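Local structure of Alpha/beta hydrolase family protein (Bacillus anthracis, 3OOS) at residues 12-16 with 61-65; 20-26 with 47-53; 28-32 with 100-104; 133-138 with 233-239; 214-218 with 242-248. The protein probably acts as a hydrolase of the alpha/beta hydrolase fold family, on a substrate that is not established. All blocks are in the same frame, centred on the assembly; numbering follows the deposited sequence. Where two conformers were deposited one is given.

Contact 1 (12-16 with 61-65)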
# COMPACT_ATOMS: atom_id res chain seq x y z
N ARG A 12 21.97 4.51 -3.71
CA ARG A 12 21.02 3.96 -4.68
C ARG A 12 20.17 5.03 -5.36
O ARG A 12 19.23 4.72 -6.10
CB ARG A 12 20.17 2.86 -4.03
CG ARG A 12 20.97 1.59 -3.73
CD ARG A 12 20.10 0.45 -3.23
NE ARG A 12 19.05 0.10 -4.18
CZ ARG A 12 19.17 -0.80 -5.16
NH1 ARG A 12 20.30 -1.47 -5.33
NH2 ARG A 12 18.14 -1.04 -5.95
N GLY A 13 20.51 6.30 -5.12
CA GLY A 13 19.85 7.42 -5.76
C GLY A 13 19.24 8.42 -4.79
O GLY A 13 19.34 8.25 -3.56
N LYS A 14 18.62 9.45 -5.35
CA LYS A 14 17.96 10.49 -4.58
C LYS A 14 16.46 10.20 -4.47
O LYS A 14 15.81 9.89 -5.47
CB LYS A 14 18.19 11.85 -5.25
CG LYS A 14 17.87 13.05 -4.38
CD LYS A 14 18.57 14.30 -4.88
CE LYS A 14 18.04 14.73 -6.24
NZ LYS A 14 16.71 15.41 -6.13
N PHE A 15 15.93 10.30 -3.25
CA PHE A 15 14.52 10.03 -3.00
C PHE A 15 13.85 11.16 -2.26
O PHE A 15 14.43 11.74 -1.32
CB PHE A 15 14.35 8.72 -2.20
CG PHE A 15 14.85 7.50 -2.92
CD1 PHE A 15 14.00 6.74 -3.72
CD2 PHE A 15 16.19 7.11 -2.81
CE1 PHE A 15 14.47 5.62 -4.40
CE2 PHE A 15 16.67 5.99 -3.48
CZ PHE A 15 15.81 5.24 -4.27
N GLU A 16 12.63 11.47 -2.68
CA GLU A 16 11.76 12.40 -1.98
C GLU A 16 10.90 11.61 -0.99
O GLU A 16 10.38 10.54 -1.32
CB GLU A 16 10.86 13.11 -2.99
CG GLU A 16 9.94 14.16 -2.39
CD GLU A 16 9.07 14.82 -3.44
OE1 GLU A 16 8.43 14.09 -4.23
OE2 GLU A 16 9.02 16.07 -3.47
N GLY A 61 7.06 11.19 -7.99
CA GLY A 61 7.28 12.56 -7.53
C GLY A 61 8.64 13.10 -7.93
O GLY A 61 9.03 13.03 -9.10
N ASN A 62 9.37 13.64 -6.96
CA ASN A 62 10.68 14.22 -7.24
C ASN A 62 11.86 13.28 -6.95
O ASN A 62 13.01 13.70 -6.97
CB ASN A 62 10.84 15.56 -6.52
CG ASN A 62 9.88 16.61 -7.05
OD1 ASN A 62 9.93 16.96 -8.23
ND2 ASN A 62 8.99 17.09 -6.19
N SER A 63 11.56 12.00 -6.71
CA SER A 63 12.61 10.99 -6.62
C SER A 63 13.21 10.76 -8.01
O SER A 63 12.61 11.12 -9.03
CB SER A 63 12.07 9.69 -6.03
OG SER A 63 11.54 9.90 -4.73
N ASP A 64 14.40 10.16 -8.04
CA ASP A 64 15.06 9.82 -9.30
C ASP A 64 14.19 8.90 -10.14
O ASP A 64 13.41 8.11 -9.60
CB ASP A 64 16.39 9.10 -9.03
CG ASP A 64 17.49 10.04 -8.57
OD1 ASP A 64 17.31 11.28 -8.59
OD2 ASP A 64 18.55 9.52 -8.18
N SER A 65 14.32 9.01 -11.46
CA SER A 65 13.63 8.13 -12.39
C SER A 65 14.46 6.88 -12.65
O SER A 65 15.67 6.87 -12.41
CB SER A 65 13.32 8.87 -13.69
OG SER A 65 12.48 9.99 -13.45
O HOH W 1 15.56 13.44 -7.99
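Lys14 and Asp64 meet where the start of strand 13-20 runs almost antiparallel to the irregular segment 61-65, their end-to-end directions 165° apart. The backbone closes on itself at one point, Asp64 N giving a hydrogen bond of 2.9 Å to Lys14 O. The return bond uses a side chain: Lys14 N points almost straight at Asp64 OD2, 2.8 Å away, reaching it from above the carboxylate plane. Ser63 stands in for the next backbone acceptor, its OG accepting a hydrogen bond from Glu16 N at 2.8 Å while also bonding to Asn56 O. Glu16 then reverses the roles. With CG anti to the backbone N (chi1 -177°) and the chain extended, its carboxylate reaches Asn62 and is gripped twice, OE1 by the backbone N and OE2 by ND2, both at 2.9 Å. The acid and amide planes stand 70° apart. One water collects Lys14 NZ, Asn62 O and Asp64 OD1, linking the lysine to an acid whose OD1 lies 4.8 Å from NZ. Side chains thus continue, with a loop, the hydrogen bonding of the strand's first residues. Strand 13-20 lies between strands 4-10 and 51-55, while Phe15 turns from the loop to pack on helix 74-87.

Contact 2 (20-26 with 47-53)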
# COMPACT_ATOMS: atom_id res chain seq x y z
N LYS A 20 6.06 13.11 9.05
CA LYS A 20 5.11 13.64 10.03
C LYS A 20 5.03 12.71 11.23
O LYS A 20 4.98 11.48 11.07
CB LYS A 20 3.72 13.83 9.41
CG LYS A 20 2.69 14.45 10.35
CD LYS A 20 1.36 14.66 9.64
CE LYS A 20 0.26 15.03 10.63
NZ LYS A 20 -1.04 15.29 9.94
N GLY A 21 5.04 13.29 12.42
CA GLY A 21 4.79 12.54 13.64
C GLY A 21 6.02 12.34 14.51
O GLY A 21 7.15 12.44 14.05
N GLU A 22 5.75 12.07 15.79
CA GLU A 22 6.78 11.72 16.76
C GLU A 22 6.58 10.27 17.19
O GLU A 22 5.44 9.77 17.22
CB GLU A 22 6.70 12.63 17.98
CG GLU A 22 7.02 14.09 17.71
CD GLU A 22 6.98 14.93 18.97
OE1 GLU A 22 7.85 14.75 19.85
OE2 GLU A 22 6.07 15.77 19.09
N GLY A 23 7.68 9.60 17.51
CA GLY A 23 7.62 8.23 18.00
C GLY A 23 8.55 7.34 17.20
O GLY A 23 9.39 7.84 16.45
N PRO A 24 8.40 6.01 17.36
CA PRO A 24 9.24 5.06 16.62
C PRO A 24 9.09 5.27 15.11
O PRO A 24 8.02 5.67 14.65
CB PRO A 24 8.66 3.70 17.01
CG PRO A 24 7.98 3.94 18.32
CD PRO A 24 7.46 5.33 18.26
N PRO A 25 10.17 5.02 14.34
CA PRO A 25 10.11 5.23 12.90
C PRO A 25 9.25 4.20 12.18
O PRO A 25 9.31 3.00 12.49
CB PRO A 25 11.58 5.14 12.46
CG PRO A 25 12.23 4.29 13.51
CD PRO A 25 11.52 4.62 14.79
N LEU A 26 8.46 4.67 11.23
CA LEU A 26 7.61 3.82 10.42
C LEU A 26 7.69 4.28 8.97
O LEU A 26 7.37 5.43 8.66
CB LEU A 26 6.16 3.87 10.90
CG LEU A 26 5.15 2.99 10.15
CD1 LEU A 26 5.35 1.53 10.52
CD2 LEU A 26 3.74 3.43 10.47
N THR A 47 0.69 8.77 12.22
CA THR A 47 1.45 9.92 12.73
C THR A 47 1.08 10.31 14.16
O THR A 47 1.80 11.09 14.79
CB THR A 47 1.30 11.17 11.82
OG1 THR A 47 -0.04 11.67 11.89
CG2 THR A 47 1.65 10.83 10.38
N ASP A 48 -0.03 9.77 14.67
CA ASP A 48 -0.41 9.96 16.07
C ASP A 48 0.53 9.22 17.03
O ASP A 48 0.59 9.56 18.21
CB ASP A 48 -1.86 9.51 16.31
CG ASP A 48 -2.89 10.48 15.73
OD1 ASP A 48 -2.54 11.64 15.40
OD2 ASP A 48 -4.07 10.08 15.60
N HIS A 49 1.25 8.21 16.53
CA HIS A 49 2.07 7.34 17.39
C HIS A 49 3.46 7.01 16.85
O HIS A 49 4.30 6.47 17.57
CB HIS A 49 1.32 6.04 17.71
CG HIS A 49 0.04 6.25 18.44
ND1 HIS A 49 -0.01 6.63 19.76
CD2 HIS A 49 -1.25 6.16 18.02
CE1 HIS A 49 -1.27 6.75 20.14
NE2 HIS A 49 -2.04 6.47 19.10
N TYR A 50 3.69 7.33 15.58
CA TYR A 50 4.95 7.03 14.91
C TYR A 50 5.52 8.26 14.21
O TYR A 50 4.78 9.19 13.87
CB TYR A 50 4.74 5.96 13.84
CG TYR A 50 4.40 4.57 14.35
CD1 TYR A 50 5.40 3.65 14.64
CD2 TYR A 50 3.07 4.17 14.50
CE1 TYR A 50 5.09 2.37 15.09
CE2 TYR A 50 2.75 2.90 14.96
CZ TYR A 50 3.76 2.00 15.25
OH TYR A 50 3.45 0.74 15.69
N SER A 51 6.83 8.26 14.01
CA SER A 51 7.46 9.16 13.05
C SER A 51 7.30 8.48 11.70
O SER A 51 7.95 7.47 11.43
CB SER A 51 8.94 9.36 13.36
OG SER A 51 9.12 10.01 14.61
N VAL A 52 6.43 9.03 10.86
CA VAL A 52 6.09 8.39 9.58
C VAL A 52 6.88 8.95 8.42
O VAL A 52 6.86 10.16 8.16
CB VAL A 52 4.57 8.46 9.30
CG1 VAL A 52 4.23 7.76 7.98
CG2 VAL A 52 3.79 7.84 10.45
N TYR A 53 7.59 8.06 7.73
CA TYR A 53 8.35 8.38 6.52
C TYR A 53 7.56 7.90 5.31
O TYR A 53 7.57 6.70 4.99
CB TYR A 53 9.74 7.72 6.58
CG TYR A 53 10.62 8.28 7.67
CD1 TYR A 53 10.50 7.84 8.99
CD2 TYR A 53 11.56 9.27 7.39
CE1 TYR A 53 11.30 8.37 10.00
CE2 TYR A 53 12.36 9.80 8.39
CZ TYR A 53 12.23 9.34 9.69
OH TYR A 53 13.02 9.87 10.69
O HOH W 2 3.23 11.66 16.98
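Segment 47-53 is flanked by the end of one strand and the start of the next: Lys20 and Val52 form an antiparallel hydrogen-bonded pair, whereas Pro25 and Leu26 run parallel to Ser51 and Val52. This belongs to the central mixed sheet of the alpha/beta hydrolase fold, where strand 51-55 is inserted between strands 13-20 and 25-28, consecutive in the chain. Val52 N bonds to Lys20 O at 2.9 Å. On the parallel side, Leu26 N reaches Ser51 O and Leu26 O receives Tyr53 N, the latter at 2.8 Å and 172°. Where the loop crosses from one side to the other, Pro24 O takes Ser51 N at 2.9 Å, with the donor 44° above the carbonyl plane.

The side chains follow the same division. Leu26 lays CD2 over one face of the Tyr50 ring, 4.0 Å above the plane and offset toward its rim, while Pro24 O comes to the ring edge. The phenol end is hydrogen-bonded to Thr277, next to last in the chain, and to Lys118 of strand 116-122. Lys20, fully extended from chi1 -177°, runs its methylenes past Thr47, whose OG1 is bonded to Asn44 O. Water bridges Glu22 N to Thr47 O. Gly21 approaches so closely that its CA makes a CA-H...O contact of 3.4 Å with Tyr50 O.

Contact 3 (28-32 with 100-104). With SO4 (sulfate ion), chain B.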
# COMPACT_ATOMS: atom_id res chain seq x y z
N VAL A 28 6.24 4.17 5.26
CA VAL A 28 5.00 3.91 4.54
C VAL A 28 5.21 4.24 3.07
O VAL A 28 5.73 5.30 2.73
CB VAL A 28 3.81 4.76 5.06
CG1 VAL A 28 2.57 4.59 4.17
CG2 VAL A 28 3.49 4.40 6.51
N THR A 29 4.83 3.32 2.20
CA THR A 29 4.81 3.60 0.76
C THR A 29 3.81 2.69 0.07
O THR A 29 3.14 1.88 0.72
CB THR A 29 6.24 3.55 0.13
OG1 THR A 29 6.22 4.20 -1.15
CG2 THR A 29 6.73 2.12 -0.03
N HIS A 30 3.70 2.84 -1.24
CA HIS A 30 2.82 2.01 -2.05
C HIS A 30 3.61 1.57 -3.27
O HIS A 30 4.62 2.17 -3.60
CB HIS A 30 1.59 2.81 -2.47
CG HIS A 30 0.55 1.99 -3.16
ND1 HIS A 30 0.45 1.93 -4.54
CD2 HIS A 30 -0.41 1.17 -2.68
CE1 HIS A 30 -0.54 1.12 -4.87
NE2 HIS A 30 -1.08 0.65 -3.76
N LEU A 31 3.15 0.51 -3.92
CA LEU A 31 3.91 -0.07 -5.03
C LEU A 31 3.88 0.77 -6.31
O LEU A 31 4.81 0.70 -7.12
CB LEU A 31 3.43 -1.49 -5.32
CG LEU A 31 4.34 -2.35 -6.20
CD1 LEU A 31 5.74 -2.45 -5.60
CD2 LEU A 31 3.73 -3.72 -6.36
N TYR A 32 2.83 1.56 -6.51
CA TYR A 32 2.72 2.36 -7.73
C TYR A 32 1.94 3.66 -7.55
O TYR A 32 1.03 3.97 -8.32
CB TYR A 32 2.16 1.52 -8.90
CG TYR A 32 1.02 0.58 -8.55
CD1 TYR A 32 -0.28 1.05 -8.40
CD2 TYR A 32 1.25 -0.79 -8.41
CE1 TYR A 32 -1.32 0.19 -8.09
CE2 TYR A 32 0.21 -1.66 -8.10
CZ TYR A 32 -1.07 -1.17 -7.94
OH TYR A 32 -2.11 -2.02 -7.63
N ALA A 100 -1.60 -3.23 -2.75
CA ALA A 100 -0.30 -3.53 -3.38
C ALA A 100 0.87 -3.14 -2.46
O ALA A 100 1.91 -3.80 -2.46
CB ALA A 100 -0.17 -2.86 -4.75
N GLY A 101 0.68 -2.09 -1.67
CA GLY A 101 1.64 -1.71 -0.64
C GLY A 101 1.80 -2.77 0.44
O GLY A 101 2.88 -2.92 1.02
N GLY A 102 0.72 -3.49 0.73
CA GLY A 102 0.75 -4.62 1.67
C GLY A 102 1.56 -5.79 1.13
O GLY A 102 2.28 -6.46 1.87
N MSE A 103 1.45 -6.03 -0.17
CA MSE A 103 2.28 -7.05 -0.82
C MSE A 103 3.75 -6.67 -0.69
O MSE A 103 4.59 -7.52 -0.40
CB MSE A 103 1.88 -7.22 -2.28
CG MSE A 103 0.45 -7.69 -2.46
SE MSE A 103 -0.11 -7.64 -4.32
CE MSE A 103 -2.02 -7.81 -4.02
N LEU A 104 4.04 -5.39 -0.90
CA LEU A 104 5.41 -4.89 -0.74
C LEU A 104 5.91 -5.10 0.70
O LEU A 104 7.07 -5.47 0.90
CB LEU A 104 5.48 -3.41 -1.15
CG LEU A 104 6.86 -2.74 -1.12
CD1 LEU A 104 7.86 -3.44 -2.04
CD2 LEU A 104 6.72 -1.27 -1.49
S SO4 B . -4.15 -0.59 -5.01
O1 SO4 B . -4.15 -0.78 -6.46
O2 SO4 B . -5.37 -1.16 -4.46
O3 SO4 B . -2.97 -1.23 -4.44
O4 SO4 B . -4.11 0.84 -4.72
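His30 faces the first turn of helix 100-112 at the nucleophile elbow suggested by Gly97, Ser99 and Gly101, a hallmark of the alpha/beta hydrolase fold. The histidine can be followed outward. Its CB leaves the backbone away from the helix, but CG lies anti to the backbone N (chi1 -173°), which swings the ring back over the helix start. There CD2 comes within 3.6 Å of Gly101 N. On the other flank ND1 accepts Tyr32 N at 3.1 Å, the donor lying 36° out of the ring plane, while CE1 sits 3.4 Å above one face of the Tyr32 ring, toward its rim. At the tip, NE2 gives a hydrogen bond of 2.8 Å to sulfate O3, which lies at the ring edge. Both nitrogens are therefore engaged and the ring's rotation is fixed.

Ala100 N binds the same oxygen of the sulfate, probably from the crystallisation liquor, and Ser99 OG also holds the ion. The amide after the probable nucleophile, Ser99, is placed as in the oxyanion hole of relatives; the loop after strand 25-28 adds side-chain donors. Away from the ion, Leu31 CB packs on Ala100 CB, and Thr29 CG2 meets Leu104 CD2 at 3.7 Å. Tyr32, from the same loop as His30, adds a bond, its OH donating to sulfate O1 over 2.7 Å.

Contact 4 (133-138 with 233-239)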
# COMPACT_ATOMS: atom_id res chain seq x y z
N HIS A 133 -9.76 -15.48 -7.59
CA HIS A 133 -10.83 -15.78 -6.64
C HIS A 133 -12.11 -15.08 -7.09
O HIS A 133 -12.09 -13.89 -7.42
CB HIS A 133 -10.44 -15.31 -5.24
CG HIS A 133 -11.34 -15.82 -4.16
ND1 HIS A 133 -12.55 -15.24 -3.87
CD2 HIS A 133 -11.20 -16.85 -3.30
CE1 HIS A 133 -13.13 -15.90 -2.88
NE2 HIS A 133 -12.32 -16.88 -2.51
N LYS A 134 -13.23 -15.82 -7.09
CA LYS A 134 -14.48 -15.29 -7.64
C LYS A 134 -15.03 -14.04 -6.92
O LYS A 134 -15.86 -13.32 -7.48
CB LYS A 134 -15.55 -16.39 -7.74
CG LYS A 134 -16.04 -16.95 -6.42
CD LYS A 134 -17.06 -18.06 -6.65
CE LYS A 134 -17.87 -18.34 -5.39
NZ LYS A 134 -18.59 -17.12 -4.93
N ASP A 135 -14.55 -13.77 -5.71
CA ASP A 135 -14.97 -12.58 -4.97
C ASP A 135 -14.13 -11.34 -5.27
O ASP A 135 -14.42 -10.25 -4.75
CB ASP A 135 -14.99 -12.85 -3.46
CG ASP A 135 -16.17 -13.70 -3.03
OD1 ASP A 135 -17.06 -13.98 -3.86
OD2 ASP A 135 -16.20 -14.10 -1.85
N SER A 136 -13.11 -11.50 -6.10
CA SER A 136 -12.29 -10.38 -6.54
C SER A 136 -12.77 -9.83 -7.87
O SER A 136 -13.08 -10.59 -8.79
CB SER A 136 -10.82 -10.79 -6.68
OG SER A 136 -10.04 -9.74 -7.22
N ILE A 137 -12.81 -8.50 -7.98
CA ILE A 137 -13.16 -7.83 -9.23
C ILE A 137 -12.17 -8.14 -10.36
O ILE A 137 -12.48 -7.93 -11.54
CB ILE A 137 -13.27 -6.29 -9.04
CG1 ILE A 137 -11.94 -5.70 -8.55
CG2 ILE A 137 -14.43 -5.96 -8.09
CD1 ILE A 137 -11.92 -4.18 -8.44
N TYR A 138 -10.99 -8.64 -10.01
CA TYR A 138 -9.96 -8.97 -10.99
C TYR A 138 -10.15 -10.36 -11.60
O TYR A 138 -9.44 -10.72 -12.55
CB TYR A 138 -8.56 -8.83 -10.38
CG TYR A 138 -8.30 -7.47 -9.77
CD1 TYR A 138 -8.32 -6.32 -10.56
CD2 TYR A 138 -8.03 -7.34 -8.41
CE1 TYR A 138 -8.08 -5.07 -10.01
CE2 TYR A 138 -7.79 -6.09 -7.85
CZ TYR A 138 -7.82 -4.97 -8.65
OH TYR A 138 -7.58 -3.73 -8.11
N VAL A 233 -13.31 -5.93 -2.19
CA VAL A 233 -13.51 -6.67 -3.44
C VAL A 233 -12.26 -6.75 -4.31
O VAL A 233 -12.31 -7.25 -5.43
CB VAL A 233 -14.72 -6.13 -4.26
CG1 VAL A 233 -16.01 -6.28 -3.48
CG2 VAL A 233 -14.50 -4.68 -4.68
N GLN A 234 -11.13 -6.25 -3.81
CA GLN A 234 -9.88 -6.32 -4.56
C GLN A 234 -9.10 -7.57 -4.15
O GLN A 234 -9.04 -8.54 -4.91
CB GLN A 234 -9.08 -5.02 -4.45
CG GLN A 234 -9.73 -3.88 -5.23
CD GLN A 234 -8.96 -2.58 -5.15
OE1 GLN A 234 -7.78 -2.51 -5.49
NE2 GLN A 234 -9.63 -1.53 -4.70
N CYS A 235 -8.51 -7.54 -2.95
CA CYS A 235 -8.05 -8.77 -2.31
C CYS A 235 -9.09 -9.17 -1.27
O CYS A 235 -9.16 -8.57 -0.19
CB CYS A 235 -6.68 -8.58 -1.63
SG CYS A 235 -5.32 -8.16 -2.74
N PRO A 236 -9.93 -10.18 -1.58
CA PRO A 236 -10.97 -10.59 -0.64
C PRO A 236 -10.42 -10.96 0.74
O PRO A 236 -9.26 -11.38 0.87
CB PRO A 236 -11.60 -11.81 -1.32
CG PRO A 236 -11.39 -11.55 -2.78
CD PRO A 236 -10.04 -10.91 -2.86
N TYR A 237 -11.27 -10.79 1.76
CA TYR A 237 -10.89 -10.96 3.16
C TYR A 237 -10.12 -12.25 3.48
O TYR A 237 -9.18 -12.24 4.30
CB TYR A 237 -12.14 -10.84 4.05
CG TYR A 237 -11.82 -10.86 5.52
CD1 TYR A 237 -11.20 -9.77 6.13
CD2 TYR A 237 -12.10 -11.98 6.30
CE1 TYR A 237 -10.87 -9.79 7.47
CE2 TYR A 237 -11.78 -12.01 7.66
CZ TYR A 237 -11.16 -10.91 8.23
OH TYR A 237 -10.82 -10.91 9.56
N ILE A 238 -10.49 -13.35 2.84
CA ILE A 238 -9.84 -14.64 3.05
C ILE A 238 -8.31 -14.59 2.83
O ILE A 238 -7.56 -15.33 3.46
CB ILE A 238 -10.50 -15.78 2.21
CG1 ILE A 238 -9.94 -17.15 2.60
CG2 ILE A 238 -10.36 -15.51 0.71
CD1 ILE A 238 -10.72 -18.33 2.06
N PHE A 239 -7.87 -13.69 1.95
CA PHE A 239 -6.44 -13.58 1.66
C PHE A 239 -5.66 -12.93 2.80
O PHE A 239 -4.49 -13.26 3.02
CB PHE A 239 -6.21 -12.92 0.30
CG PHE A 239 -6.68 -13.78 -0.83
CD1 PHE A 239 -5.86 -14.79 -1.33
CD2 PHE A 239 -7.96 -13.63 -1.36
CE1 PHE A 239 -6.30 -15.62 -2.35
CE2 PHE A 239 -8.40 -14.46 -2.38
CZ PHE A 239 -7.57 -15.46 -2.88
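Ser136, Ile137 and Tyr138 carry the hydrogen bonds by which loop 133-138 holds the chain leading into helix 237-246. Ile137 N meets Val233 O at 2.9 Å, nearly along the C=O axis. Ser136 OG donates to Gln234 O at 2.8 Å, in the carbonyl plane, its chi1 of 175° carrying the hydroxyl anti to the backbone N. Tyr138 OH donates to Gln234 OE1 at 2.9 Å; the phenol comes from above the amide's carbonyl plane, and ring and amide planes stand 83° apart. Apolar contacts fill in beside these bonds, with Ile137 CG2 against Val233 CG2 at 3.6 Å and Pro236 CG against the backbone of Asp135 and Ser136.

At the other end, Phe239 turns its edge to the face of His133 in an offset edge-to-face pair, centroids 5.4 Å apart and planes at 84°.

The second shell sets these groups. Ser136 OG also accepts Tyr138 N at 3.1 Å, an ST turn that fixes the hydroxyl while it donates across the contact. A type I turn from His133 to Ser136 is closed by Ser136 N to His133 O, and His133 ND1 receives Asp135 N, which steadies the imidazole. Farther out, Trp172 of helix 162-176 touches Ile137, Tyr138 and Gln234, while helix 145-155 packs on Ile137 and Tyr138 through Ile148 and Met152.

Contact 5 (214-218 with 242-248)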
# COMPACT_ATOMS: atom_id res chain seq x y z
N ARG A 214 3.95 -17.28 -0.07
CA ARG A 214 3.23 -18.09 0.93
C ARG A 214 4.15 -18.95 1.81
O ARG A 214 4.00 -18.96 3.03
CB ARG A 214 2.18 -18.98 0.27
CG ARG A 214 0.95 -18.22 -0.20
CD ARG A 214 0.02 -19.11 -1.01
NE ARG A 214 0.62 -19.49 -2.30
CZ ARG A 214 0.04 -20.27 -3.20
NH1 ARG A 214 -1.17 -20.78 -2.97
NH2 ARG A 214 0.66 -20.55 -4.34
N GLN A 215 5.08 -19.66 1.19
CA GLN A 215 5.96 -20.54 1.94
C GLN A 215 6.96 -19.75 2.78
O GLN A 215 7.24 -20.11 3.92
CB GLN A 215 6.69 -21.53 1.02
CG GLN A 215 5.77 -22.55 0.34
CD GLN A 215 5.01 -23.43 1.33
OE1 GLN A 215 5.55 -23.85 2.36
NE2 GLN A 215 3.75 -23.72 1.02
N LYS A 216 7.46 -18.65 2.22
CA LYS A 216 8.41 -17.82 2.93
C LYS A 216 7.80 -17.13 4.15
O LYS A 216 8.51 -16.84 5.11
CB LYS A 216 9.07 -16.80 2.00
CG LYS A 216 10.16 -17.41 1.12
CD LYS A 216 10.96 -16.36 0.33
CE LYS A 216 10.13 -15.69 -0.76
NZ LYS A 216 9.63 -16.66 -1.79
N LEU A 217 6.48 -16.90 4.13
CA LEU A 217 5.81 -16.25 5.27
C LEU A 217 5.92 -17.04 6.58
O LEU A 217 5.90 -16.46 7.66
CB LEU A 217 4.34 -15.95 4.97
CG LEU A 217 4.04 -14.84 3.96
CD1 LEU A 217 2.55 -14.56 3.96
CD2 LEU A 217 4.83 -13.56 4.25
N LYS A 218 6.05 -18.36 6.46
CA LYS A 218 6.18 -19.24 7.62
C LYS A 218 7.48 -18.98 8.38
O LYS A 218 7.63 -19.41 9.53
CB LYS A 218 6.09 -20.71 7.18
CG LYS A 218 4.77 -21.07 6.50
CD LYS A 218 4.78 -22.49 5.96
CE LYS A 218 3.37 -22.99 5.70
NZ LYS A 218 3.35 -24.25 4.91
N GLU A 242 -5.36 -15.75 5.28
CA GLU A 242 -4.23 -16.60 4.91
C GLU A 242 -2.91 -16.02 5.39
O GLU A 242 -2.11 -16.73 6.00
CB GLU A 242 -4.18 -16.84 3.40
CG GLU A 242 -2.96 -17.65 2.97
CD GLU A 242 -2.94 -17.99 1.50
OE1 GLU A 242 -3.10 -17.07 0.67
OE2 GLU A 242 -2.76 -19.18 1.17
N ILE A 243 -2.68 -14.74 5.11
CA ILE A 243 -1.46 -14.06 5.56
C ILE A 243 -1.26 -14.20 7.07
O ILE A 243 -0.19 -14.60 7.52
CB ILE A 243 -1.45 -12.57 5.16
CG1 ILE A 243 -1.34 -12.41 3.64
CG2 ILE A 243 -0.29 -11.84 5.85
CD1 ILE A 243 -1.72 -11.01 3.14
N ALA A 244 -2.30 -13.88 7.83
CA ALA A 244 -2.22 -13.92 9.29
C ALA A 244 -2.01 -15.33 9.84
O ALA A 244 -1.35 -15.50 10.87
CB ALA A 244 -3.46 -13.29 9.91
N ASN A 245 -2.55 -16.33 9.15
CA ASN A 245 -2.32 -17.72 9.54
C ASN A 245 -0.89 -18.19 9.28
O ASN A 245 -0.29 -18.89 10.11
CB ASN A 245 -3.32 -18.66 8.85
CG ASN A 245 -3.04 -20.12 9.16
OD1 ASN A 245 -3.33 -20.60 10.26
ND2 ASN A 245 -2.47 -20.83 8.19
N LEU A 246 -0.35 -17.80 8.13
CA LEU A 246 0.97 -18.28 7.70
C LEU A 246 2.12 -17.69 8.52
O LEU A 246 3.07 -18.39 8.85
CB LEU A 246 1.19 -18.00 6.20
CG LEU A 246 0.35 -18.84 5.23
CD1 LEU A 246 0.54 -18.35 3.81
CD2 LEU A 246 0.67 -20.33 5.34
N ILE A 247 2.01 -16.41 8.86
CA ILE A 247 3.03 -15.74 9.66
C ILE A 247 2.87 -16.14 11.13
O ILE A 247 1.81 -15.92 11.72
CB ILE A 247 2.95 -14.20 9.50
CG1 ILE A 247 3.20 -13.80 8.04
CG2 ILE A 247 3.96 -13.51 10.43
CD1 ILE A 247 2.94 -12.33 7.75
N PRO A 248 3.91 -16.74 11.73
CA PRO A 248 3.81 -17.28 13.10
C PRO A 248 3.35 -16.27 14.16
O PRO A 248 2.56 -16.63 15.03
CB PRO A 248 5.24 -17.76 13.40
CG PRO A 248 5.82 -18.05 12.08
CD PRO A 248 5.20 -17.09 11.10
O HOH W 3 -3.25 -20.50 -1.09
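A helix-to-helix junction of the alpha/beta hydrolase fold brings the short, weakly bonded helix 214-217 against the C-terminal end of helix 237-246. Leu217 and Leu246 form its centre, their CB atoms 4.0 Å apart. Leu217 CB also lies 3.9 Å from Ile247 CG1, and its CD2 extends along the same isoleucine. Leu246 divides its branches: CD1 reaches Arg214 O at 3.6 Å, while CD2 meets Lys218 CE at 3.8 Å, the extended lysine lending its aliphatic part. The two backbones exchange CA-H...O contacts, from Lys218 CA to Leu246 O at 3.5 Å and from Ile247 CA to Leu217 O at 3.6 Å. Pro248 CG closes the end against Lys218 O.

Polar chemistry lies at one border. Arg214 CD rests 3.5 Å from Glu242 OE2, but the guanidinium, bent away at chi3 (-68°), takes Asp212 as its salt-bridge partner. Its NH1 reaches the glutamate through water, which lies at the guanidinium edge and donates to Glu242 OE2 at 2.7 Å. Carboxylate and guanidinium planes are 74° apart. On the inner side, Leu106 of helix 100-112 touches Leu217, Ile243 and Ile247, and strand 224-229 meets Ile243 through Ile226 and Ile247 through Ser224.

Together the contacts illustrate how chemistry follows position in a fold. Contact 3 lies in the core, its centre about 3 Å from the centre of the chain, and combines apolar packing with an anion site; the other four are only partly buried. Contacts 1 and 2 belong to the same sheet, through neighbouring strands 13-20 and 51-55; contact 2 relies on backbone pairing, whereas contact 1 is held mostly by acid, amide and hydroxyl side chains bonding to backbone N-H groups or to each other. Contact 2 joins the core directly, Val52 CG1 packing on Val28 CG2. Contacts 4 and 5 share helix 237-246: hydrogen bonds dominate at its approach, leucine packing at its end. Met103 CE against Cys235 SG links contacts 3 and 4.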